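Local coordinates for holo-[acyl-carrier-protein] synthase (Thermotoga maritima, PDB 5XUM) that belongs to the 4'-phosphopantetheinyl transferase superfamily as an AcpS-type member and occurs here in an assembly of three protein chains, at residues Glu108-Lys111 with Gly112-Ile115; Gly118-Ser121 with Phe122-Arg126; Leu130-Val134 with Glu135-Ile139; Thr147-Lys150 with Leu151-Ser155. All coordinates share one frame; numbering follows the deposited sequence.

Contact 1: residues Glu108-Lys111 with Gly112-Ile115; sequences EKRK and GDII
Arg110 and Asp113 meet in the bend between strand 100-108 and strand 114-117, and together with Glu108 they form a salt-bridge network centred on the arginine. The ionic contacts differ in length. Arg110 NE donates to Glu108 OE1 at 3.0 Å, the oxygen close to the guanidinium plane while NE stands above the carboxylate plane. Toward the strand, Arg110 NH1 and Asp113 OD2 are 3.6 Å apart, a longer ion pair with the two planar groups turned 60° from each other. Arg110 NH2 serves Ile2 O of the second subunit, whose Ile2 N is bound by Glu108 OE2. An arginine suits this place because its three nitrogens address two acids and a neighbouring chain at once.

Among the hydrogen bonds, Lys109 folds back at chi2 (60°), which carries NZ to a weak bond with Arg110 O at 3.2 Å; its stronger partner is Thr141 O. Glutamates of strand 137-140 take the backbone amides of the bend, Glu140 OE1 accepting from Gly112 N and Glu138 OE1 from Asp113 N.

The backbone turns through Gly112 and Asp113, both with positive phi; at Gly112 (72°) a CB would collide with Lys111 O, so a residue without a side chain fits. Lys111, by contrast, is exposed, and a long charged chain is at home there.

Packing across the bend is slight. Ile114 begins the strand as a buried branched residue, and its CD1 methyl lies beside the lysine amine, 4.0 Å from Lys109 NZ, the two side chains crossing at about a right angle.

Contact 2: residues Gly118-Ser121 with Phe122-Arg126; sequences GDES and FLRKR
Glu120 OE1 is gripped by two nitrogens of Arg124, NE at 3.1 Å and NH1 at 3.2 Å. The hold is side-on: the oxygen lies near the guanidinium plane, Glu120 OE1 takes NE on its anti lone pair, away from OE2, and NH1 comes from above the carboxylate plane, the two flat groups being turned 65° apart. The two chains run side by side, pointing the same way and both extended, so that an acid and an arginine four residues apart meet at their polar ends. This pair also touches the Trp137 ring, which places it on the side of the helix facing strand 137-140.

Residues 120-126 make up the whole short helix, with Asp119 as its N-cap. Phe122 N donates to Asp119 OD2 at 3.0 Å from above the carboxylate plane. Holding CG anti to the backbone N (chi1 176°) brings the acid beside this amide, and a negative group here would be expected to interact well with the positive end of the helix dipole. Behind the cap the regular pattern starts: Leu123 N binds Asp119 O, and Arg124 N binds Glu120 O at 3.0 Å.

Leu123 is the buried residue of the group; an apolar branch suits it because it packs on Trp137, Val129 and Leu152. At the solvent side, Lys125 CE rests 3.6 Å from Ser121 OG. The extended Arg126 runs back beside Phe122, its NH2 bonding Phe122 O at 2.9 Å on a lone pair in the carbonyl plane; this NH2 lies over one ring face near the rim, and Phe122 CE1 over the guanidinium centre.

Contact 3: residues Leu130-Val134 with Glu135-Ile139; sequences LERSV and EGWEI
Arg132 lies across one face of the Trp137 indole as a non-hydrogen-bonded pair in the antiparallel hairpin of strands 128-132 and 137-140. The arginine has CG anti to the backbone N (chi1 173°) and bends at chi2 (71°), which lays its CD over the ring, 3.7 Å from the centroid of the six-membered ring in a CH-pi contact. Farther along, CZ of Arg132 sits 4.5 Å from the centroid of the five-membered ring of Trp137, a cation-pi contact in which the guanidinium is tilted 64° to the indole rather than stacked on it. Its NH2 also forms a salt bridge with Glu117, which holds the charged end in place.

A classic beta bulge interrupts the pairing, Leu130 and Glu131 standing opposite the single Glu138: Glu138 N donates to Glu131 O, and Leu130 N to Glu138 O, each at 2.8 Å. The extended chain of Glu138 carries OE1 to Asp113 N, while OE2 stays 4.4 Å from Glu131 OE1, expected to be mildly unfavourable if both are ionised.

Gly136 ends the four-residue turn that Ser133 opens, at backbone angles where any side chain would crowd the carbonyl oxygen of Glu135. Gly136 N bonds Ser133 O weakly (3.4 Å). Ser133 N donates to Gly136 O at 2.9 Å, and its short-armed OG, between the backbone N and carbonyl carbon, reaches that oxygen at 3.1 Å.

Contact 4: residues Thr147-Lys150 with Leu151-Ser155; sequences TLKK and LLESS
Thr147-Lys150 and Leu151-Ser154 run on in helix 145-154, joined by backbone bonds four residues apart, and Ser155 follows it as loop. Leu151 N donates to Thr147 O, Leu152 N to Leu148 O at 3.0 Å, and Glu153 N to Lys149 O at 3.1 Å. The last of the series, Ser154 N to Lys150 O, is weak, but Ser154 OG donates to that carbonyl at 2.8 Å from almost straight ahead. A serine is well suited to the final turn, where its hydroxyl supplements a fading backbone bond.

On the inner face, Leu148 CG meets Leu152 CD1 at 3.8 Å. The two leucines are buried and pack on Leu159, and Leu148 also reaches Ile114, Leu152 also Val116 and Leu123. Lys149 and Glu153 cross on another side: the lysine bends at chi4 (70°), turning NZ toward Glu153 OE2 for a weak hydrogen bond within a salt bridge at 3.3 Å. Their long, charged chains suit the more exposed flank. Thr147 OG1 hydrogen-bonds Asp84 OD2.

Apolar residues four apart against strands 114-117 and 158-162, with mostly polar and charged residues on the other flanks, make this an amphipathic helix packed on an antiparallel sheet.

How the contacts relate
Contacts 1 and 4 are partly buried, whereas contacts 2 and 3 lie at the surface. Contacts 1 and 3 share one sheet, where strands 114-117 and 137-140 are neighbours: Ile114 O and Ile139 N probably hydrogen-bond at 2.9 Å. Contact 2 meets contact 3 through Trp137, whose ring touches Leu123, Glu120 and Arg124 of the helix. Contact 4 packs on contacts 1 and 2 (Ile114 on Leu148, Leu123 on Leu152) but does not touch contact 3. Chemistry follows place: contact 1 combines charges at a subunit boundary, contacts 2 and 4 pair charged residues along helix flanks, and contact 3 sets Arg132 over the face of a tryptophan between its own two strands.

Contact 1: residues Glu108-Lys111 with Gly112-Ile115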
loop_
_atom_site.group_PDB
_atom_site.type_symbol
_atom_site.label_atom_id
_atom_site.label_comp_id
_atom_site.label_asym_id
_atom_site.label_seq_id
_atom_site.Cartn_x
_atom_site.Cartn_y
_atom_site.Cartn_z
ATOM N N GLU A 108 -5.020 -6.865 -2.447
ATOM C CA GLU A 108 -3.855 -7.720 -2.663
ATOM C C GLU A 108 -4.287 -9.120 -3.097
ATOM O O GLU A 108 -5.282 -9.655 -2.603
ATOM C CB GLU A 108 -3.023 -7.800 -1.373
ATOM C CG GLU A 108 -1.772 -8.672 -1.450
ATOM C CD GLU A 108 -1.082 -8.857 -0.107
ATOM O OE1 GLU A 108 -1.775 -9.003 0.927
ATOM O OE2 GLU A 108 0.167 -8.874 -0.084
ATOM N N LYS A 109 -3.539 -9.693 -4.035
ATOM C CA LYS A 109 -3.681 -11.104 -4.372
ATOM C C LYS A 109 -2.453 -11.852 -3.864
ATOM O O LYS A 109 -1.342 -11.667 -4.369
ATOM C CB LYS A 109 -3.885 -11.304 -5.882
ATOM C CG LYS A 109 -3.762 -12.747 -6.383
ATOM C CD LYS A 109 -4.770 -13.684 -5.732
ATOM C CE LYS A 109 -4.554 -15.122 -6.178
ATOM N NZ LYS A 109 -5.202 -16.079 -5.241
ATOM N N ARG A 110 -2.660 -12.674 -2.840
ATOM C CA ARG A 110 -1.607 -13.541 -2.329
ATOM C C ARG A 110 -1.758 -14.926 -2.930
ATOM O O ARG A 110 -2.877 -15.402 -3.136
ATOM C CB ARG A 110 -1.682 -13.663 -0.810
ATOM C CG ARG A 110 -1.267 -12.428 -0.032
ATOM C CD ARG A 110 -1.102 -12.798 1.430
ATOM N NE ARG A 110 -1.139 -11.641 2.319
ATOM C CZ ARG A 110 -1.222 -11.723 3.644
ATOM N NH1 ARG A 110 -1.289 -12.910 4.236
ATOM N NH2 ARG A 110 -1.248 -10.619 4.378
ATOM N N LYS A 111 -0.624 -15.563 -3.208
ATOM C CA LYS A 111 -0.593 -16.974 -3.576
ATOM C C LYS A 111 -1.178 -17.773 -2.414
ATOM O O LYS A 111 -0.757 -17.604 -1.268
ATOM C CB LYS A 111 0.850 -17.409 -3.873
ATOM C CG LYS A 111 1.044 -18.897 -4.141
ATOM C CD LYS A 111 2.527 -19.242 -4.221
ATOM C CE LYS A 111 2.772 -20.745 -4.202
ATOM N NZ LYS A 111 2.396 -21.409 -5.482
ATOM N N GLY A 112 -2.168 -18.612 -2.712
ATOM C CA GLY A 112 -2.810 -19.449 -1.702
ATOM C C GLY A 112 -3.702 -18.670 -0.757
ATOM O O GLY A 112 -4.402 -17.742 -1.177
ATOM N N ASP A 113 -3.666 -19.054 0.522
ATOM C CA ASP A 113 -4.465 -18.423 1.588
ATOM C C ASP A 113 -5.975 -18.525 1.366
ATOM O O ASP A 113 -6.747 -17.684 1.836
ATOM C CB ASP A 113 -4.034 -16.964 1.830
ATOM C CG ASP A 113 -3.075 -16.821 2.999
ATOM O OD1 ASP A 113 -3.344 -17.401 4.073
ATOM O OD2 ASP A 113 -2.059 -16.109 2.852
ATOM N N ILE A 114 -6.380 -19.565 0.645
ATOM C CA ILE A 114 -7.783 -19.897 0.453
ATOM C C ILE A 114 -7.990 -21.296 1.033
ATOM O O ILE A 114 -7.394 -22.264 0.559
ATOM C CB ILE A 114 -8.176 -19.829 -1.040
ATOM C CG1 ILE A 114 -8.071 -18.384 -1.549
ATOM C CG2 ILE A 114 -9.584 -20.365 -1.261
ATOM C CD1 ILE A 114 -7.704 -18.268 -3.010
ATOM N N ILE A 115 -8.812 -21.386 2.076
ATOM C CA ILE A 115 -9.005 -22.638 2.808
ATOM C C ILE A 115 -10.333 -23.288 2.428
ATOM O O ILE A 115 -11.387 -22.653 2.495
ATOM C CB ILE A 115 -8.919 -22.440 4.345
ATOM C CG1 ILE A 115 -7.719 -21.555 4.736
ATOM C CG2 ILE A 115 -8.895 -23.785 5.073
ATOM C CD1 ILE A 115 -6.350 -22.097 4.364
#

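Contact 2: residues Gly118-Ser121 with Phe122-Arg126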
loop_
_atom_site.group_PDB
_atom_site.type_symbol
_atom_site.label_atom_id
_atom_site.label_comp_id
_atom_site.label_asym_id
_atom_site.label_seq_id
_atom_site.Cartn_x
_atom_site.Cartn_y
_atom_site.Cartn_z
ATOM N N GLY A 118 -12.975 -30.520 2.090
ATOM C CA GLY A 118 -13.581 -31.510 1.198
ATOM C C GLY A 118 -12.665 -32.663 0.825
ATOM O O GLY A 118 -11.597 -32.837 1.418
ATOM N N ASP A 119 -13.093 -33.450 -0.161
ATOM C CA ASP A 119 -12.336 -34.611 -0.636
ATOM C C ASP A 119 -11.046 -34.191 -1.336
ATOM O O ASP A 119 -11.064 -33.349 -2.237
ATOM C CB ASP A 119 -13.197 -35.466 -1.575
ATOM C CG ASP A 119 -12.433 -36.642 -2.168
ATOM O OD1 ASP A 119 -11.898 -37.469 -1.396
ATOM O OD2 ASP A 119 -12.375 -36.743 -3.412
ATOM N N GLU A 120 -9.935 -34.794 -0.912
ATOM C CA GLU A 120 -8.603 -34.483 -1.436
ATOM C C GLU A 120 -8.507 -34.683 -2.950
ATOM O O GLU A 120 -7.974 -33.827 -3.660
ATOM C CB GLU A 120 -7.542 -35.325 -0.718
ATOM C CG GLU A 120 -6.104 -34.963 -1.059
ATOM C CD GLU A 120 -5.079 -35.838 -0.353
ATOM O OE1 GLU A 120 -3.952 -35.967 -0.878
ATOM O OE2 GLU A 120 -5.393 -36.393 0.725
ATOM N N SER A 121 -9.034 -35.810 -3.429
ATOM C CA SER A 121 -9.011 -36.157 -4.848
ATOM C C SER A 121 -9.820 -35.177 -5.702
ATOM O O SER A 121 -9.379 -34.787 -6.785
ATOM C CB SER A 121 -9.515 -37.588 -5.055
ATOM O OG SER A 121 -9.403 -37.975 -6.412
ATOM N N PHE A 122 -10.994 -34.786 -5.207
ATOM C CA PHE A 122 -11.847 -33.793 -5.867
ATOM C C PHE A 122 -11.106 -32.474 -6.088
ATOM O O PHE A 122 -11.199 -31.874 -7.162
ATOM C CB PHE A 122 -13.119 -33.554 -5.040
ATOM C CG PHE A 122 -14.008 -32.458 -5.575
ATOM C CD1 PHE A 122 -15.052 -32.752 -6.446
ATOM C CD2 PHE A 122 -13.813 -31.131 -5.193
ATOM C CE1 PHE A 122 -15.877 -31.747 -6.933
ATOM C CE2 PHE A 122 -14.633 -30.120 -5.679
ATOM C CZ PHE A 122 -15.665 -30.429 -6.551
ATOM N N LEU A 123 -10.374 -32.035 -5.065
ATOM C CA LEU A 123 -9.686 -30.744 -5.093
ATOM C C LEU A 123 -8.440 -30.748 -5.974
ATOM O O LEU A 123 -8.183 -29.771 -6.677
ATOM C CB LEU A 123 -9.337 -30.282 -3.673
ATOM C CG LEU A 123 -10.490 -30.045 -2.688
ATOM C CD1 LEU A 123 -9.946 -29.802 -1.286
ATOM C CD2 LEU A 123 -11.397 -28.900 -3.118
ATOM N N ARG A 124 -7.682 -31.846 -5.940
ATOM C CA ARG A 124 -6.434 -31.962 -6.708
ATOM C C ARG A 124 -6.648 -32.029 -8.221
ATOM O O ARG A 124 -5.755 -31.674 -8.992
ATOM C CB ARG A 124 -5.604 -33.158 -6.235
ATOM C CG ARG A 124 -4.985 -32.968 -4.860
ATOM C CD ARG A 124 -3.906 -33.999 -4.568
ATOM N NE ARG A 124 -3.515 -33.986 -3.159
ATOM C CZ ARG A 124 -2.585 -33.191 -2.633
ATOM N NH1 ARG A 124 -2.312 -33.262 -1.337
ATOM N NH2 ARG A 124 -1.928 -32.323 -3.392
ATOM N N LYS A 125 -7.829 -32.490 -8.633
ATOM C CA LYS A 125 -8.217 -32.508 -10.044
ATOM C C LYS A 125 -8.429 -31.094 -10.574
ATOM O O LYS A 125 -8.161 -30.814 -11.744
ATOM C CB LYS A 125 -9.513 -33.299 -10.241
ATOM C CG LYS A 125 -9.404 -34.802 -10.053
ATOM C CD LYS A 125 -10.788 -35.428 -10.083
ATOM C CE LYS A 125 -10.785 -36.823 -9.482
ATOM N NZ LYS A 125 -12.150 -37.417 -9.480
ATOM N N ARG A 126 -8.909 -30.212 -9.700
ATOM C CA ARG A 126 -9.338 -28.874 -10.098
ATOM C C ARG A 126 -8.356 -27.773 -9.699
ATOM O O ARG A 126 -8.169 -26.810 -10.444
ATOM C CB ARG A 126 -10.731 -28.584 -9.530
ATOM C CG ARG A 126 -11.826 -29.454 -10.128
ATOM C CD ARG A 126 -13.039 -29.550 -9.216
ATOM N NE ARG A 126 -14.112 -30.345 -9.817
ATOM C CZ ARG A 126 -14.178 -31.675 -9.797
ATOM N NH1 ARG A 126 -15.202 -32.292 -10.374
ATOM N NH2 ARG A 126 -13.231 -32.394 -9.205
#

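Contact 3: residues Leu130-Val134 with Glu135-Ile139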
loop_
_atom_site.group_PDB
_atom_site.type_symbol
_atom_site.label_atom_id
_atom_site.label_comp_id
_atom_site.label_asym_id
_atom_site.label_seq_id
_atom_site.Cartn_x
_atom_site.Cartn_y
_atom_site.Cartn_z
ATOM N N LEU A 130 -1.870 -26.920 -1.765
ATOM C CA LEU A 130 -0.594 -26.514 -1.168
ATOM C C LEU A 130 -0.298 -27.166 0.183
ATOM O O LEU A 130 0.745 -27.801 0.349
ATOM C CB LEU A 130 -0.518 -24.985 -1.050
ATOM C CG LEU A 130 -0.499 -24.169 -2.347
ATOM C CD1 LEU A 130 -0.870 -22.718 -2.068
ATOM C CD2 LEU A 130 0.851 -24.260 -3.049
ATOM N N GLU A 131 -1.209 -27.001 1.140
ATOM C CA GLU A 131 -1.012 -27.497 2.505
ATOM C C GLU A 131 -2.305 -27.980 3.154
ATOM O O GLU A 131 -3.402 -27.591 2.745
ATOM C CB GLU A 131 -0.374 -26.415 3.387
ATOM C CG GLU A 131 1.148 -26.384 3.356
ATOM C CD GLU A 131 1.742 -25.386 4.334
ATOM O OE1 GLU A 131 1.167 -25.192 5.429
ATOM O OE2 GLU A 131 2.797 -24.798 4.013
ATOM N N ARG A 132 -2.156 -28.826 4.170
ATOM C CA ARG A 132 -3.274 -29.297 4.980
ATOM C C ARG A 132 -3.170 -28.722 6.391
ATOM O O ARG A 132 -2.096 -28.731 6.997
ATOM C CB ARG A 132 -3.305 -30.834 5.015
ATOM C CG ARG A 132 -4.322 -31.451 5.971
ATOM C CD ARG A 132 -5.756 -31.284 5.490
ATOM N NE ARG A 132 -6.719 -31.471 6.576
ATOM C CZ ARG A 132 -8.039 -31.338 6.455
ATOM N NH1 ARG A 132 -8.818 -31.526 7.509
ATOM N NH2 ARG A 132 -8.586 -31.018 5.288
ATOM N N SER A 133 -4.290 -28.219 6.901
ATOM C CA SER A 133 -4.367 -27.699 8.262
ATOM C C SER A 133 -5.630 -28.206 8.956
ATOM O O SER A 133 -6.395 -28.982 8.379
ATOM C CB SER A 133 -4.331 -26.167 8.254
ATOM O OG SER A 133 -5.442 -25.633 7.552
ATOM N N VAL A 134 -5.842 -27.765 10.195
ATOM C CA VAL A 134 -7.025 -28.142 10.972
ATOM C C VAL A 134 -8.297 -27.549 10.351
ATOM O O VAL A 134 -9.364 -28.168 10.396
ATOM C CB VAL A 134 -6.901 -27.711 12.456
ATOM C CG1 VAL A 134 -8.003 -28.339 13.300
ATOM C CG2 VAL A 134 -5.536 -28.093 13.016
ATOM N N GLU A 135 -8.168 -26.362 9.762
ATOM C CA GLU A 135 -9.292 -25.684 9.110
ATOM C C GLU A 135 -9.678 -26.332 7.777
ATOM O O GLU A 135 -10.849 -26.307 7.389
ATOM C CB GLU A 135 -8.991 -24.195 8.899
ATOM C CG GLU A 135 -8.900 -23.372 10.178
ATOM C CD GLU A 135 -7.482 -23.241 10.704
ATOM O OE1 GLU A 135 -6.835 -24.276 10.973
ATOM O OE2 GLU A 135 -7.015 -22.091 10.860
ATOM N N GLY A 136 -8.694 -26.902 7.084
ATOM C CA GLY A 136 -8.933 -27.594 5.815
ATOM C C GLY A 136 -7.739 -27.596 4.878
ATOM O O GLY A 136 -6.589 -27.512 5.317
ATOM N N TRP A 137 -8.020 -27.699 3.580
ATOM C CA TRP A 137 -6.987 -27.674 2.547
ATOM C C TRP A 137 -6.733 -26.272 2.067
ATOM O O TRP A 137 -7.675 -25.520 1.795
ATOM C CB TRP A 137 -7.392 -28.549 1.366
ATOM C CG TRP A 137 -7.530 -30.014 1.705
ATOM C CD1 TRP A 137 -8.697 -30.712 2.008
ATOM C CD2 TRP A 137 -6.457 -31.016 1.786
ATOM N NE1 TRP A 137 -8.428 -32.033 2.262
ATOM C CE2 TRP A 137 -7.104 -32.283 2.147
ATOM C CE3 TRP A 137 -5.077 -30.991 1.604
ATOM C CZ2 TRP A 137 -6.383 -33.456 2.311
ATOM C CZ3 TRP A 137 -4.360 -32.183 1.771
ATOM C CH2 TRP A 137 -4.999 -33.384 2.117
ATOM N N GLU A 138 -5.456 -25.906 1.961
ATOM C CA GLU A 138 -5.071 -24.627 1.373
ATOM C C GLU A 138 -4.855 -24.808 -0.125
ATOM O O GLU A 138 -4.054 -25.644 -0.549
ATOM C CB GLU A 138 -3.809 -24.057 2.036
ATOM C CG GLU A 138 -3.492 -22.623 1.618
ATOM C CD GLU A 138 -2.148 -22.117 2.120
ATOM O OE1 GLU A 138 -1.747 -21.010 1.703
ATOM O OE2 GLU A 138 -1.488 -22.811 2.926
ATOM N N ILE A 139 -5.586 -24.030 -0.918
ATOM C CA ILE A 139 -5.495 -24.105 -2.376
ATOM C C ILE A 139 -5.095 -22.761 -2.981
ATOM O O ILE A 139 -5.282 -21.708 -2.361
ATOM C CB ILE A 139 -6.821 -24.592 -3.021
ATOM C CG1 ILE A 139 -7.977 -23.625 -2.714
ATOM C CG2 ILE A 139 -7.151 -26.017 -2.574
ATOM C CD1 ILE A 139 -9.162 -23.751 -3.649
#

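Contact 4: residues Thr147-Lys150 with Leu151-Ser155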
loop_
_atom_site.group_PDB
_atom_site.type_symbol
_atom_site.label_atom_id
_atom_site.label_comp_id
_atom_site.label_asym_id
_atom_site.label_seq_id
_atom_site.Cartn_x
_atom_site.Cartn_y
_atom_site.Cartn_z
ATOM N N THR A 147 -18.087 -17.394 -7.008
ATOM C CA THR A 147 -17.912 -18.399 -8.054
ATOM C C THR A 147 -17.343 -19.680 -7.445
ATOM O O THR A 147 -17.842 -20.778 -7.713
ATOM C CB THR A 147 -16.995 -17.887 -9.187
ATOM O OG1 THR A 147 -17.521 -16.661 -9.707
ATOM C CG2 THR A 147 -16.896 -18.908 -10.324
ATOM N N LEU A 148 -16.312 -19.531 -6.615
ATOM C CA LEU A 148 -15.702 -20.660 -5.917
ATOM C C LEU A 148 -16.685 -21.328 -4.954
ATOM O O LEU A 148 -16.780 -22.556 -4.915
ATOM C CB LEU A 148 -14.431 -20.220 -5.176
ATOM C CG LEU A 148 -13.646 -21.272 -4.382
ATOM C CD1 LEU A 148 -13.069 -22.353 -5.286
ATOM C CD2 LEU A 148 -12.546 -20.619 -3.555
ATOM N N LYS A 149 -17.417 -20.512 -4.196
ATOM C CA LYS A 149 -18.393 -20.989 -3.211
ATOM C C LYS A 149 -19.493 -21.842 -3.850
ATOM O O LYS A 149 -19.867 -22.888 -3.313
ATOM C CB LYS A 149 -19.004 -19.798 -2.464
ATOM C CG LYS A 149 -19.811 -20.152 -1.226
ATOM C CD LYS A 149 -20.389 -18.897 -0.588
ATOM C CE LYS A 149 -21.444 -19.228 0.456
ATOM N NZ LYS A 149 -20.869 -19.863 1.674
ATOM N N LYS A 150 -19.992 -21.390 -4.999
ATOM C CA LYS A 150 -21.049 -22.080 -5.737
ATOM C C LYS A 150 -20.553 -23.401 -6.333
ATOM O O LYS A 150 -21.302 -24.381 -6.396
ATOM C CB LYS A 150 -21.593 -21.165 -6.840
ATOM C CG LYS A 150 -22.887 -21.634 -7.487
ATOM C CD LYS A 150 -23.214 -20.799 -8.715
ATOM C CE LYS A 150 -24.446 -21.324 -9.433
ATOM N NZ LYS A 150 -24.682 -20.607 -10.717
ATOM N N LEU A 151 -19.294 -23.417 -6.765
ATOM C CA LEU A 151 -18.674 -24.613 -7.332
ATOM C C LEU A 151 -18.476 -25.698 -6.272
ATOM O O LEU A 151 -18.700 -26.878 -6.539
ATOM C CB LEU A 151 -17.338 -24.255 -8.003
ATOM C CG LEU A 151 -16.532 -25.326 -8.753
ATOM C CD1 LEU A 151 -15.801 -24.707 -9.932
ATOM C CD2 LEU A 151 -15.551 -26.051 -7.840
ATOM N N LEU A 152 -18.063 -25.288 -5.075
ATOM C CA LEU A 152 -17.755 -26.225 -3.993
ATOM C C LEU A 152 -19.003 -26.797 -3.322
ATOM O O LEU A 152 -19.047 -27.988 -3.005
ATOM C CB LEU A 152 -16.848 -25.571 -2.947
ATOM C CG LEU A 152 -15.450 -25.118 -3.379
ATOM C CD1 LEU A 152 -14.876 -24.168 -2.339
ATOM C CD2 LEU A 152 -14.510 -26.292 -3.625
ATOM N N GLU A 153 -20.008 -25.948 -3.110
ATOM C CA GLU A 153 -21.257 -26.352 -2.455
ATOM C C GLU A 153 -22.104 -27.295 -3.314
ATOM O O GLU A 153 -22.980 -27.992 -2.797
ATOM C CB GLU A 153 -22.076 -25.126 -2.036
ATOM C CG GLU A 153 -21.517 -24.392 -0.823
ATOM C CD GLU A 153 -22.298 -23.137 -0.465
ATOM O OE1 GLU A 153 -23.003 -22.583 -1.338
ATOM O OE2 GLU A 153 -22.200 -22.695 0.699
ATOM N N SER A 154 -21.833 -27.308 -4.620
ATOM C CA SER A 154 -22.459 -28.252 -5.549
ATOM C C SER A 154 -22.025 -29.683 -5.240
ATOM O O SER A 154 -22.806 -30.624 -5.394
ATOM C CB SER A 154 -22.098 -27.901 -6.994
ATOM O OG SER A 154 -22.602 -26.629 -7.353
ATOM N N SER A 155 -20.772 -29.831 -4.817
ATOM C CA SER A 155 -20.240 -31.099 -4.335
ATOM C C SER A 155 -20.341 -31.148 -2.808
ATOM O O SER A 155 -21.090 -30.375 -2.204
ATOM C CB SER A 155 -18.785 -31.256 -4.784
ATOM O OG SER A 155 -18.205 -32.440 -4.263
#